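Local coordinates for envelope glycoprotein (Bourbon virus, PDB 5ZKX) that probably mediates receptor binding and membrane fusion during virus entry, as in the related baculovirus gp64, and adopts a trimeric postfusion form, at residues F243-P246 against F250-L253; L150-V155 against P161-V166; K321-L326 against D331-A336; C257-K262 against N266-G271. All coordinates share one frame; numbering follows the deposited sequence.

Interaction 1 (F243-P246 against F250-L253); sequences FEFP and FICL
The rings of Phe243 and Phe245 converge on Ile251 of the facing strand, each meeting its CG2 methyl at a slant. Phe245 comes closer, with CD1 3.7 Å from Ile251 CG2, and the same CD1 also lies in the plane of the Phe243 ring, at its edge. On Phe243, the CD1 atom rests 3.7 Å from Leu253 CD1, the two side chains crossing at about a right angle. This placement follows from chi1 of 53°, which holds the Phe243 ring between the backbone N and carbonyl carbon and turns it in toward 250-253. Stacking against Tyr258 gives the ring a second aromatic partner. The two strands run roughly antiparallel (156°) but their axes stay 8.1 Å apart, too far for backbone pairing. They belong to one seven-stranded mixed sheet in which 241-245 is an outermost strand and 250-252 lies five places across, which implies that the sheet curls round, bringing the two strands' apolar side chains together. Further along, the ring of Pro246 lies against Ile251, its CD 3.6 Å from Ile251 CB, while Pro246 CG packs 3.2 Å from the carbonyl oxygen of Phe250. The other branch of Ile251 extends away from its backbone N (chi1 -173°) and brings CD1 to 3.5 Å from Glu244 O. Beyond this cluster, Leu253 also packs on Tyr285 of the second subunit.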
loop_
_atom_site.group_PDB
_atom_site.type_symbol
_atom_site.label_atom_id
_atom_site.label_comp_id
_atom_site.label_asym_id
_atom_site.label_seq_id
_atom_site.Cartn_x
_atom_site.Cartn_y
_atom_site.Cartn_z
ATOM N N PHE A 243 -8.213 11.350 9.362
ATOM C CA PHE A 243 -9.570 10.983 8.991
ATOM C C PHE A 243 -10.393 12.235 8.745
ATOM O O PHE A 243 -10.123 13.298 9.310
ATOM C CB PHE A 243 -10.231 10.131 10.080
ATOM C CG PHE A 243 -10.185 10.754 11.449
ATOM C CD1 PHE A 243 -9.063 10.621 12.253
ATOM C CD2 PHE A 243 -11.264 11.469 11.936
ATOM C CE1 PHE A 243 -9.017 11.196 13.506
ATOM C CE2 PHE A 243 -11.224 12.042 13.193
ATOM C CZ PHE A 243 -10.099 11.905 13.975
ATOM N N GLU A 244 -11.405 12.084 7.900
ATOM C CA GLU A 244 -12.379 13.132 7.632
ATOM C C GLU A 244 -13.471 13.074 8.697
ATOM O O GLU A 244 -14.189 12.074 8.800
ATOM C CB GLU A 244 -12.967 12.946 6.235
ATOM C CG GLU A 244 -13.556 14.178 5.605
ATOM C CD GLU A 244 -13.967 13.929 4.169
ATOM O OE1 GLU A 244 -13.105 13.517 3.364
ATOM O OE2 GLU A 244 -15.158 14.126 3.848
ATOM N N PHE A 245 -13.585 14.131 9.492
ATOM C CA PHE A 245 -14.595 14.153 10.547
ATOM C C PHE A 245 -15.968 14.441 9.947
ATOM O O PHE A 245 -16.129 15.434 9.231
ATOM C CB PHE A 245 -14.250 15.192 11.606
ATOM C CG PHE A 245 -14.849 14.905 12.950
ATOM C CD1 PHE A 245 -14.682 13.670 13.547
ATOM C CD2 PHE A 245 -15.581 15.870 13.617
ATOM C CE1 PHE A 245 -15.233 13.401 14.782
ATOM C CE2 PHE A 245 -16.135 15.607 14.855
ATOM C CZ PHE A 245 -15.960 14.370 15.438
ATOM N N PRO A 246 -16.977 13.616 10.232
ATOM C CA PRO A 246 -18.226 13.672 9.462
ATOM C C PRO A 246 -19.153 14.810 9.853
ATOM O O PRO A 246 -18.808 15.677 10.660
ATOM C CB PRO A 246 -18.870 12.317 9.767
ATOM C CG PRO A 246 -18.434 12.036 11.164
ATOM C CD PRO A 246 -17.029 12.588 11.285
ATOM N N PHE A 250 -19.509 12.268 14.733
ATOM C CA PHE A 250 -19.403 10.932 15.312
ATOM C C PHE A 250 -18.873 10.005 14.232
ATOM O O PHE A 250 -19.532 9.818 13.205
ATOM C CB PHE A 250 -20.758 10.450 15.833
ATOM C CG PHE A 250 -20.673 9.270 16.763
ATOM C CD1 PHE A 250 -21.820 8.608 17.164
ATOM C CD2 PHE A 250 -19.451 8.826 17.239
ATOM C CE1 PHE A 250 -21.755 7.521 18.018
ATOM C CE2 PHE A 250 -19.374 7.738 18.096
ATOM C CZ PHE A 250 -20.530 7.085 18.486
ATOM N N ILE A 251 -17.687 9.440 14.452
ATOM C CA ILE A 251 -17.071 8.543 13.482
ATOM C C ILE A 251 -16.298 7.475 14.241
ATOM O O ILE A 251 -15.739 7.731 15.311
ATOM C CB ILE A 251 -16.157 9.305 12.489
ATOM C CG1 ILE A 251 -15.668 8.373 11.376
ATOM C CG2 ILE A 251 -14.982 9.958 13.215
ATOM C CD1 ILE A 251 -14.708 9.023 10.405
ATOM N N CYS A 252 -16.283 6.264 13.687
ATOM C CA CYS A 252 -15.550 5.144 14.262
ATOM C C CYS A 252 -14.515 4.661 13.260
ATOM O O CYS A 252 -14.857 4.309 12.126
ATOM C CB CYS A 252 -16.491 4.003 14.649
ATOM S SG CYS A 252 -17.296 4.205 16.247
ATOM N N LEU A 253 -13.259 4.657 13.678
ATOM C CA LEU A 253 -12.178 4.000 12.960
ATOM C C LEU A 253 -11.977 2.601 13.521
ATOM O O LEU A 253 -12.573 2.235 14.538
ATOM C CB LEU A 253 -10.905 4.835 13.078
ATOM C CG LEU A 253 -10.974 6.293 12.623
ATOM C CD1 LEU A 253 -9.608 6.951 12.741
ATOM C CD2 LEU A 253 -11.500 6.388 11.205
#

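Interaction 2 (L150-V155 against P161-V166); sequences LEVRLV and PQAVIV
The carbonyl oxygen of Val155 accepts the shortest bond of the contact, from Gln162 N at 2.7 Å. The CA of Pro161 comes to 3.1 Å from the same Val155 oxygen, so two groups meet it. In return, Val155 N donates to Gln162 O. A second pair of reciprocal bonds joins Arg153 and Val164, with Val164 N 2.9 Å from Arg153 O. Between these two hydrogen-bonded pairs lies the non-hydrogen-bonded pair Leu154 and Ala163, where Leu154 CA approaches Gln162 O to 3.3 Å. Side chains pack on both faces. On the face of Arg153, Val155, Gln162 and Val164, the side chains of Val155 and Val164 cross at about a right angle, with Val155 CG2 3.6 Å from Val164 CG1. The Arg153 chain bends at chi2 (62°) and chi3, and Val166 CG2 lies at the edge of its guanidinium group, while Glu151 CB lies over one face, offset toward the rim. Before strand 153-155 begins, Leu150 CD2 sits 3.7 Å from Ile165 CG2, and Val152 CG1 reaches Ala163 CB at 3.7 Å. Leu150 and Val152 both also rest on Tyr192 of strand 188-192. The whole is a twisted antiparallel beta hairpin, and strand 172-174 pairs with 162-166 to complete a small three-stranded meander.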
loop_
_atom_site.group_PDB
_atom_site.type_symbol
_atom_site.label_atom_id
_atom_site.label_comp_id
_atom_site.label_asym_id
_atom_site.label_seq_id
_atom_site.Cartn_x
_atom_site.Cartn_y
_atom_site.Cartn_z
ATOM N N LEU A 150 -3.750 -9.923 20.203
ATOM C CA LEU A 150 -4.914 -9.688 19.359
ATOM C C LEU A 150 -5.316 -8.221 19.429
ATOM O O LEU A 150 -5.448 -7.658 20.521
ATOM C CB LEU A 150 -6.092 -10.575 19.769
ATOM C CG LEU A 150 -7.337 -10.395 18.893
ATOM C CD1 LEU A 150 -7.041 -10.787 17.453
ATOM C CD2 LEU A 150 -8.521 -11.178 19.439
ATOM N N GLU A 151 -5.513 -7.609 18.263
ATOM C CA GLU A 151 -5.945 -6.221 18.157
ATOM C C GLU A 151 -7.458 -6.210 17.968
ATOM O O GLU A 151 -7.965 -6.670 16.940
ATOM C CB GLU A 151 -5.235 -5.513 17.005
ATOM C CG GLU A 151 -5.013 -4.023 17.226
ATOM C CD GLU A 151 -3.906 -3.742 18.221
ATOM O OE1 GLU A 151 -2.721 -3.891 17.857
ATOM O OE2 GLU A 151 -4.221 -3.376 19.371
ATOM N N VAL A 152 -8.172 -5.698 18.960
ATOM C CA VAL A 152 -9.628 -5.647 18.942
ATOM C C VAL A 152 -10.066 -4.329 18.317
ATOM O O VAL A 152 -9.460 -3.278 18.560
ATOM C CB VAL A 152 -10.190 -5.825 20.367
ATOM C CG1 VAL A 152 -11.584 -5.229 20.491
ATOM C CG2 VAL A 152 -10.210 -7.298 20.733
ATOM N N ARG A 153 -11.111 -4.387 17.494
ATOM C CA ARG A 153 -11.605 -3.232 16.759
ATOM C C ARG A 153 -12.965 -2.797 17.299
ATOM O O ARG A 153 -13.565 -3.453 18.154
ATOM C CB ARG A 153 -11.698 -3.540 15.259
ATOM C CG ARG A 153 -10.401 -3.325 14.476
ATOM C CD ARG A 153 -9.304 -4.240 14.962
ATOM N NE ARG A 153 -8.421 -4.682 13.890
ATOM C CZ ARG A 153 -7.264 -4.104 13.590
ATOM N NH1 ARG A 153 -6.847 -3.052 14.281
ATOM N NH2 ARG A 153 -6.522 -4.582 12.601
ATOM N N LEU A 154 -13.450 -1.672 16.778
ATOM C CA LEU A 154 -14.700 -1.070 17.222
ATOM C C LEU A 154 -15.670 -0.959 16.054
ATOM O O LEU A 154 -15.314 -0.440 14.991
ATOM C CB LEU A 154 -14.449 0.310 17.837
ATOM C CG LEU A 154 -13.889 0.320 19.262
ATOM C CD1 LEU A 154 -13.165 1.624 19.555
ATOM C CD2 LEU A 154 -14.994 0.084 20.275
ATOM N N VAL A 155 -16.893 -1.450 16.254
ATOM C CA VAL A 155 -17.965 -1.288 15.275
ATOM C C VAL A 155 -19.139 -0.597 15.950
ATOM O O VAL A 155 -19.076 -0.274 17.140
ATOM C CB VAL A 155 -18.394 -2.634 14.667
ATOM C CG1 VAL A 155 -17.289 -3.194 13.792
ATOM C CG2 VAL A 155 -18.777 -3.611 15.766
ATOM N N PRO A 161 -20.545 2.336 20.225
ATOM C CA PRO A 161 -19.520 1.468 19.627
ATOM C C PRO A 161 -19.201 0.247 20.481
ATOM O O PRO A 161 -19.188 0.312 21.713
ATOM C CB PRO A 161 -18.304 2.393 19.508
ATOM C CG PRO A 161 -18.594 3.548 20.418
ATOM C CD PRO A 161 -20.076 3.721 20.360
ATOM N N GLN A 162 -18.941 -0.876 19.810
ATOM C CA GLN A 162 -18.737 -2.164 20.463
ATOM C C GLN A 162 -17.397 -2.770 20.069
ATOM O O GLN A 162 -16.981 -2.686 18.909
ATOM C CB GLN A 162 -19.851 -3.147 20.106
ATOM C CG GLN A 162 -21.249 -2.613 20.316
ATOM C CD GLN A 162 -22.174 -2.968 19.172
ATOM O OE1 GLN A 162 -21.722 -3.312 18.078
ATOM N NE2 GLN A 162 -23.476 -2.883 19.416
ATOM N N ALA A 163 -16.736 -3.395 21.039
ATOM C CA ALA A 163 -15.493 -4.111 20.794
ATOM C C ALA A 163 -15.782 -5.460 20.142
ATOM O O ALA A 163 -16.660 -6.200 20.596
ATOM C CB ALA A 163 -14.731 -4.310 22.104
ATOM N N VAL A 164 -15.040 -5.780 19.079
ATOM C CA VAL A 164 -15.236 -7.015 18.329
ATOM C C VAL A 164 -13.892 -7.548 17.854
ATOM O O VAL A 164 -12.894 -6.826 17.782
ATOM C CB VAL A 164 -16.167 -6.828 17.109
ATOM C CG1 VAL A 164 -17.593 -6.541 17.552
ATOM C CG2 VAL A 164 -15.644 -5.724 16.202
ATOM N N ILE A 165 -13.881 -8.836 17.523
ATOM C CA ILE A 165 -12.771 -9.460 16.816
ATOM C C ILE A 165 -13.200 -9.671 15.374
ATOM O O ILE A 165 -14.291 -10.195 15.112
ATOM C CB ILE A 165 -12.359 -10.789 17.467
ATOM C CG1 ILE A 165 -12.146 -10.600 18.969
ATOM C CG2 ILE A 165 -11.090 -11.325 16.812
ATOM C CD1 ILE A 165 -12.273 -11.873 19.774
ATOM N N VAL A 166 -12.354 -9.251 14.438
ATOM C CA VAL A 166 -12.633 -9.370 13.014
ATOM C C VAL A 166 -11.963 -10.632 12.493
ATOM O O VAL A 166 -10.761 -10.845 12.704
ATOM C CB VAL A 166 -12.161 -8.122 12.245
ATOM C CG1 VAL A 166 -13.042 -6.935 12.585
ATOM C CG2 VAL A 166 -10.714 -7.799 12.575
#

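Interaction 3 (K321-L326 against D331-A336); sequences KMVSSL and DRLIGA
Leu333, the first helical residue of the second segment, touches the long helix through a single methyl. Its CD2 lies 3.7 Å from Leu326 CG and equally near Leu326 CD2, with the Leu326 CB slightly farther off, so one methyl sits against the branch point of the opposing leucine. The two side chains cross at about a right angle. In Leu333, CG stands opposite the backbone N (chi1 168°), which carries the branched end across the gap toward the long helix; Leu326 uses a similar setting (chi1 177°) to swing its own end in to meet it. The same Leu333 CD2 also reaches Val323, though loosely, at 4.4 Å from Val323 CG2. Ile334 follows and meets the other methyl of Val323: its CG1 approaches Val323 CG1 to 4.1 Å. Val323 thus meets two successive residues of the short helix, one with each methyl. The contact is purely apolar, and all four side chains are buried. Neighbouring subunits add to the cluster: Phe15 of the third subunit packs on both Val323 and Ile334, while Leu326 meets Leu326 of the second subunit. Met322, one residue before Val323, packs on Met322 of the third subunit. The arrangement is a sharp turn at the end of helix 284-329, after which the short helix 333-338 packs its first residues on the last turns of the long one, against the side of the central trimeric bundle, consistent with the central helical core of postfusion class III fusion proteins.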
loop_
_atom_site.group_PDB
_atom_site.type_symbol
_atom_site.label_atom_id
_atom_site.label_comp_id
_atom_site.label_asym_id
_atom_site.label_seq_id
_atom_site.Cartn_x
_atom_site.Cartn_y
_atom_site.Cartn_z
ATOM N N LYS A 321 14.250 51.545 -5.873
ATOM C CA LYS A 321 13.970 52.856 -6.456
ATOM C C LYS A 321 13.411 53.820 -5.416
ATOM O O LYS A 321 13.698 55.021 -5.460
ATOM C CB LYS A 321 12.989 52.720 -7.620
ATOM C CG LYS A 321 13.420 51.769 -8.716
ATOM C CD LYS A 321 12.257 51.491 -9.658
ATOM C CE LYS A 321 12.639 50.512 -10.754
ATOM N NZ LYS A 321 13.662 51.085 -11.660
ATOM N N MET A 322 12.587 53.320 -4.492
ATOM C CA MET A 322 12.019 54.189 -3.464
ATOM C C MET A 322 13.100 54.736 -2.545
ATOM O O MET A 322 13.059 55.910 -2.157
ATOM C CB MET A 322 10.975 53.431 -2.645
ATOM C CG MET A 322 9.699 53.105 -3.384
ATOM S SD MET A 322 8.645 52.025 -2.397
ATOM C CE MET A 322 8.449 53.012 -0.917
ATOM N N VAL A 323 14.066 53.898 -2.174
ATOM C CA VAL A 323 15.152 54.361 -1.320
ATOM C C VAL A 323 16.060 55.310 -2.091
ATOM O O VAL A 323 16.525 56.321 -1.552
ATOM C CB VAL A 323 15.924 53.159 -0.743
ATOM C CG1 VAL A 323 17.346 53.547 -0.391
ATOM C CG2 VAL A 323 15.207 52.616 0.480
ATOM N N SER A 324 16.309 55.016 -3.369
ATOM C CA SER A 324 17.119 55.911 -4.187
ATOM C C SER A 324 16.503 57.301 -4.258
ATOM O O SER A 324 17.226 58.300 -4.341
ATOM C CB SER A 324 17.290 55.327 -5.587
ATOM O OG SER A 324 18.146 56.135 -6.373
ATOM N N SER A 325 15.175 57.386 -4.209
ATOM C CA SER A 325 14.504 58.679 -4.197
ATOM C C SER A 325 14.581 59.335 -2.822
ATOM O O SER A 325 14.911 60.519 -2.709
ATOM C CB SER A 325 13.050 58.510 -4.630
ATOM O OG SER A 325 12.385 59.756 -4.659
ATOM N N LEU A 326 14.288 58.578 -1.763
ATOM C CA LEU A 326 14.234 59.170 -0.431
ATOM C C LEU A 326 15.624 59.456 0.123
ATOM O O LEU A 326 15.804 60.433 0.860
ATOM C CB LEU A 326 13.464 58.255 0.521
ATOM C CG LEU A 326 13.376 58.709 1.977
ATOM C CD1 LEU A 326 12.766 60.097 2.077
ATOM C CD2 LEU A 326 12.575 57.713 2.799
ATOM N N ASP A 331 20.201 61.920 3.579
ATOM C CA ASP A 331 21.481 61.319 3.223
ATOM C C ASP A 331 21.985 60.324 4.259
ATOM O O ASP A 331 23.017 59.688 4.025
ATOM C CB ASP A 331 22.531 62.412 3.003
ATOM C CG ASP A 331 22.771 63.256 4.243
ATOM O OD1 ASP A 331 21.991 63.140 5.212
ATOM O OD2 ASP A 331 23.740 64.042 4.247
ATOM N N ARG A 332 21.300 60.175 5.390
ATOM C CA ARG A 332 21.683 59.198 6.401
ATOM C C ARG A 332 20.852 57.925 6.337
ATOM O O ARG A 332 21.107 56.995 7.110
ATOM C CB ARG A 332 21.571 59.813 7.798
ATOM C CG ARG A 332 22.476 61.007 8.021
ATOM C CD ARG A 332 23.938 60.626 7.877
ATOM N NE ARG A 332 24.280 59.478 8.711
ATOM C CZ ARG A 332 24.557 59.552 10.008
ATOM N NH1 ARG A 332 24.537 60.721 10.631
ATOM N NH2 ARG A 332 24.855 58.453 10.686
ATOM N N LEU A 333 19.877 57.858 5.426
ATOM C CA LEU A 333 18.943 56.736 5.395
ATOM C C LEU A 333 19.639 55.441 4.998
ATOM O O LEU A 333 19.468 54.407 5.654
ATOM C CB LEU A 333 17.793 57.046 4.436
ATOM C CG LEU A 333 16.882 55.879 4.061
ATOM C CD1 LEU A 333 16.065 55.424 5.264
ATOM C CD2 LEU A 333 15.974 56.259 2.905
ATOM N N ILE A 334 20.427 55.478 3.921
ATOM C CA ILE A 334 21.103 54.275 3.441
ATOM C C ILE A 334 22.000 53.694 4.529
ATOM O O ILE A 334 22.132 52.471 4.660
ATOM C CB ILE A 334 21.887 54.590 2.154
ATOM C CG1 ILE A 334 20.915 54.905 1.016
ATOM C CG2 ILE A 334 22.797 53.435 1.769
ATOM C CD1 ILE A 334 21.592 55.248 -0.290
ATOM N N GLY A 335 22.610 54.558 5.339
ATOM C CA GLY A 335 23.400 54.071 6.454
ATOM C C GLY A 335 22.557 53.400 7.522
ATOM O O GLY A 335 22.994 52.435 8.157
ATOM N N ALA A 336 21.340 53.904 7.743
ATOM C CA ALA A 336 20.449 53.281 8.715
ATOM C C ALA A 336 19.937 51.938 8.209
ATOM O O ALA A 336 19.765 50.998 8.993
ATOM C CB ALA A 336 19.286 54.218 9.033
#

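Interaction 4 (C257-K262 against N266-G271); sequences CYKNEK and NLLHPG
Lys259 lays the far end of its side chain beside Leu268, the CE methylene 3.8 Å from Leu268 CD1, the two side chains passing at a slant. From there the ammonium group reaches the backbone of the opposite segment: Lys259 NZ donates to Asn266 O at 2.8 Å, nearly in line with the carbonyl bond (C=O...N angle 172°). Lys259 can span this gap because its chain is extended throughout, from CG opposite the backbone N (chi1 -165°) out to NZ. One water adds an indirect link, accepting from Lys259 NZ at 3.1 Å and from Leu268 N at 3.2 Å, so the ammonium holds the loop at two points of its backbone, two residues apart. Lys259 lies on strand 256-260 of the seven-stranded sheet, and the chain after it skips past the adjacent strand 250-252 to form strand 271-272 on that strand's far side; residues 266-270 are the closing part of this connection. Phe250 of the bypassed strand packs against this connection, making a cation-pi contact with Lys259 and touching Leu268 and Pro270. The contact is at the surface, and Leu268 also touches a crystal neighbour, so details of its side-chain setting may owe something to the lattice. At the start of the strand, Cys257 is tied to Cys252 by a disulfide.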
loop_
_atom_site.group_PDB
_atom_site.type_symbol
_atom_site.label_atom_id
_atom_site.label_comp_id
_atom_site.label_asym_id
_atom_site.label_seq_id
_atom_site.Cartn_x
_atom_site.Cartn_y
_atom_site.Cartn_z
ATOM N N CYS A 257 -13.036 5.421 18.204
ATOM C CA CYS A 257 -14.201 6.197 17.803
ATOM C C CYS A 257 -14.079 7.608 18.360
ATOM O O CYS A 257 -13.601 7.803 19.483
ATOM C CB CYS A 257 -15.499 5.551 18.292
ATOM S SG CYS A 257 -15.807 3.920 17.598
ATOM N N TYR A 258 -14.502 8.589 17.565
ATOM C CA TYR A 258 -14.425 9.998 17.930
ATOM C C TYR A 258 -15.824 10.589 17.904
ATOM O O TYR A 258 -16.443 10.678 16.839
ATOM C CB TYR A 258 -13.507 10.765 16.977
ATOM C CG TYR A 258 -12.089 10.250 16.941
ATOM C CD1 TYR A 258 -11.688 9.329 15.981
ATOM C CD2 TYR A 258 -11.151 10.687 17.863
ATOM C CE1 TYR A 258 -10.392 8.856 15.945
ATOM C CE2 TYR A 258 -9.854 10.221 17.834
ATOM C CZ TYR A 258 -9.478 9.306 16.873
ATOM O OH TYR A 258 -8.185 8.840 16.841
ATOM N N LYS A 259 -16.320 10.995 19.068
ATOM C CA LYS A 259 -17.630 11.617 19.174
ATOM C C LYS A 259 -17.470 13.052 19.643
ATOM O O LYS A 259 -16.834 13.313 20.670
ATOM C CB LYS A 259 -18.549 10.855 20.129
ATOM C CG LYS A 259 -20.011 11.250 19.979
ATOM C CD LYS A 259 -20.895 10.479 20.931
ATOM C CE LYS A 259 -22.324 10.441 20.431
ATOM N NZ LYS A 259 -23.285 10.133 21.523
ATOM N N ASN A 260 -18.047 13.972 18.887
ATOM C CA ASN A 260 -18.042 15.372 19.268
ATOM C C ASN A 260 -19.024 15.590 20.408
ATOM O O ASN A 260 -20.224 15.345 20.252
ATOM C CB ASN A 260 -18.414 16.233 18.063
ATOM C CG ASN A 260 -18.154 17.703 18.290
ATOM O OD1 ASN A 260 -17.365 18.081 19.152
ATOM N ND2 ASN A 260 -18.823 18.546 17.516
ATOM N N GLU A 261 -18.522 16.027 21.562
ATOM C CA GLU A 261 -19.412 16.638 22.534
ATOM C C GLU A 261 -20.128 17.799 21.855
ATOM O O GLU A 261 -19.657 18.325 20.843
ATOM C CB GLU A 261 -18.630 17.095 23.764
ATOM C CG GLU A 261 -18.297 15.954 24.716
ATOM C CD GLU A 261 -16.860 15.985 25.192
ATOM O OE1 GLU A 261 -16.299 14.901 25.463
ATOM O OE2 GLU A 261 -16.293 17.091 25.294
ATOM N N LYS A 262 -21.269 18.214 22.417
ATOM C CA LYS A 262 -22.246 18.910 21.583
ATOM C C LYS A 262 -22.675 17.934 20.495
ATOM O O LYS A 262 -22.182 18.019 19.366
ATOM C CB LYS A 262 -21.710 20.215 20.972
ATOM C CG LYS A 262 -21.438 21.331 21.964
ATOM C CD LYS A 262 -22.731 21.919 22.491
ATOM C CE LYS A 262 -22.835 21.730 23.992
ATOM N NZ LYS A 262 -24.190 22.079 24.503
ATOM N N ASN A 266 -26.578 13.239 22.467
ATOM C CA ASN A 266 -27.418 12.826 21.353
ATOM C C ASN A 266 -27.105 11.388 20.960
ATOM O O ASN A 266 -25.953 10.948 21.030
ATOM C CB ASN A 266 -27.219 13.748 20.148
ATOM C CG ASN A 266 -27.685 15.166 20.416
ATOM O OD1 ASN A 266 -26.920 16.119 20.287
ATOM N ND2 ASN A 266 -28.949 15.312 20.790
ATOM N N LEU A 267 -28.142 10.659 20.550
ATOM C CA LEU A 267 -27.996 9.287 20.071
ATOM C C LEU A 267 -27.831 9.316 18.557
ATOM O O LEU A 267 -28.753 9.700 17.831
ATOM C CB LEU A 267 -29.204 8.442 20.469
ATOM C CG LEU A 267 -29.422 8.193 21.960
ATOM C CD1 LEU A 267 -30.837 7.694 22.211
ATOM C CD2 LEU A 267 -28.399 7.204 22.489
ATOM N N LEU A 268 -26.660 8.903 18.077
ATOM C CA LEU A 268 -26.359 8.941 16.654
ATOM C C LEU A 268 -25.663 7.657 16.240
ATOM O O LEU A 268 -24.846 7.116 16.990
ATOM C CB LEU A 268 -25.460 10.134 16.295
ATOM C CG LEU A 268 -25.795 11.514 16.862
ATOM C CD1 LEU A 268 -24.823 11.881 17.969
ATOM C CD2 LEU A 268 -25.771 12.558 15.758
ATOM N N HIS A 269 -25.989 7.177 15.052
ATOM C CA HIS A 269 -25.159 6.167 14.413
ATOM C C HIS A 269 -23.864 6.830 13.962
ATOM O O HIS A 269 -23.917 7.823 13.226
ATOM C CB HIS A 269 -25.880 5.540 13.221
ATOM C CG HIS A 269 -27.140 4.818 13.587
ATOM N ND1 HIS A 269 -27.460 4.489 14.886
ATOM C CD2 HIS A 269 -28.156 4.356 12.820
ATOM C CE1 HIS A 269 -28.620 3.857 14.905
ATOM N NE2 HIS A 269 -29.064 3.765 13.665
ATOM N N PRO A 270 -22.698 6.347 14.379
ATOM C CA PRO A 270 -21.449 6.959 13.924
ATOM C C PRO A 270 -21.138 6.574 12.491
ATOM O O PRO A 270 -21.687 5.621 11.936
ATOM C CB PRO A 270 -20.404 6.385 14.884
ATOM C CG PRO A 270 -20.948 5.064 15.248
ATOM C CD PRO A 270 -22.449 5.212 15.285
ATOM N N GLY A 271 -20.241 7.345 11.887
ATOM C CA GLY A 271 -19.671 6.955 10.617
ATOM C C GLY A 271 -18.859 5.693 10.809
ATOM O O GLY A 271 -18.097 5.582 11.774
HETATM O O HOH W 1 -24.492 7.606 20.109
#

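How the interactions relate
Along the chain the order is interaction 2, 1, 4 and 3, each closing before the next opens. Interactions 1 and 4 are near neighbours, centres about 9 Å apart: strands 250-252 and 256-260 are adjacent in the seven-stranded sheet and are cross-linked by the Cys252–Cys257 disulfide, whose SG atoms are 2.0 Å apart. The hairpin of interaction 2, centred about 16 Å from interaction 1, packs on this same disulfide through Pro161, joining two sheets. Interaction 3 stands apart, 57 to 70 Å from the other centres, at the far end of helix 284-329. Interactions 1 and 3 both touch the second subunit, so trimer contacts occur at widely separated levels of the elongated molecule.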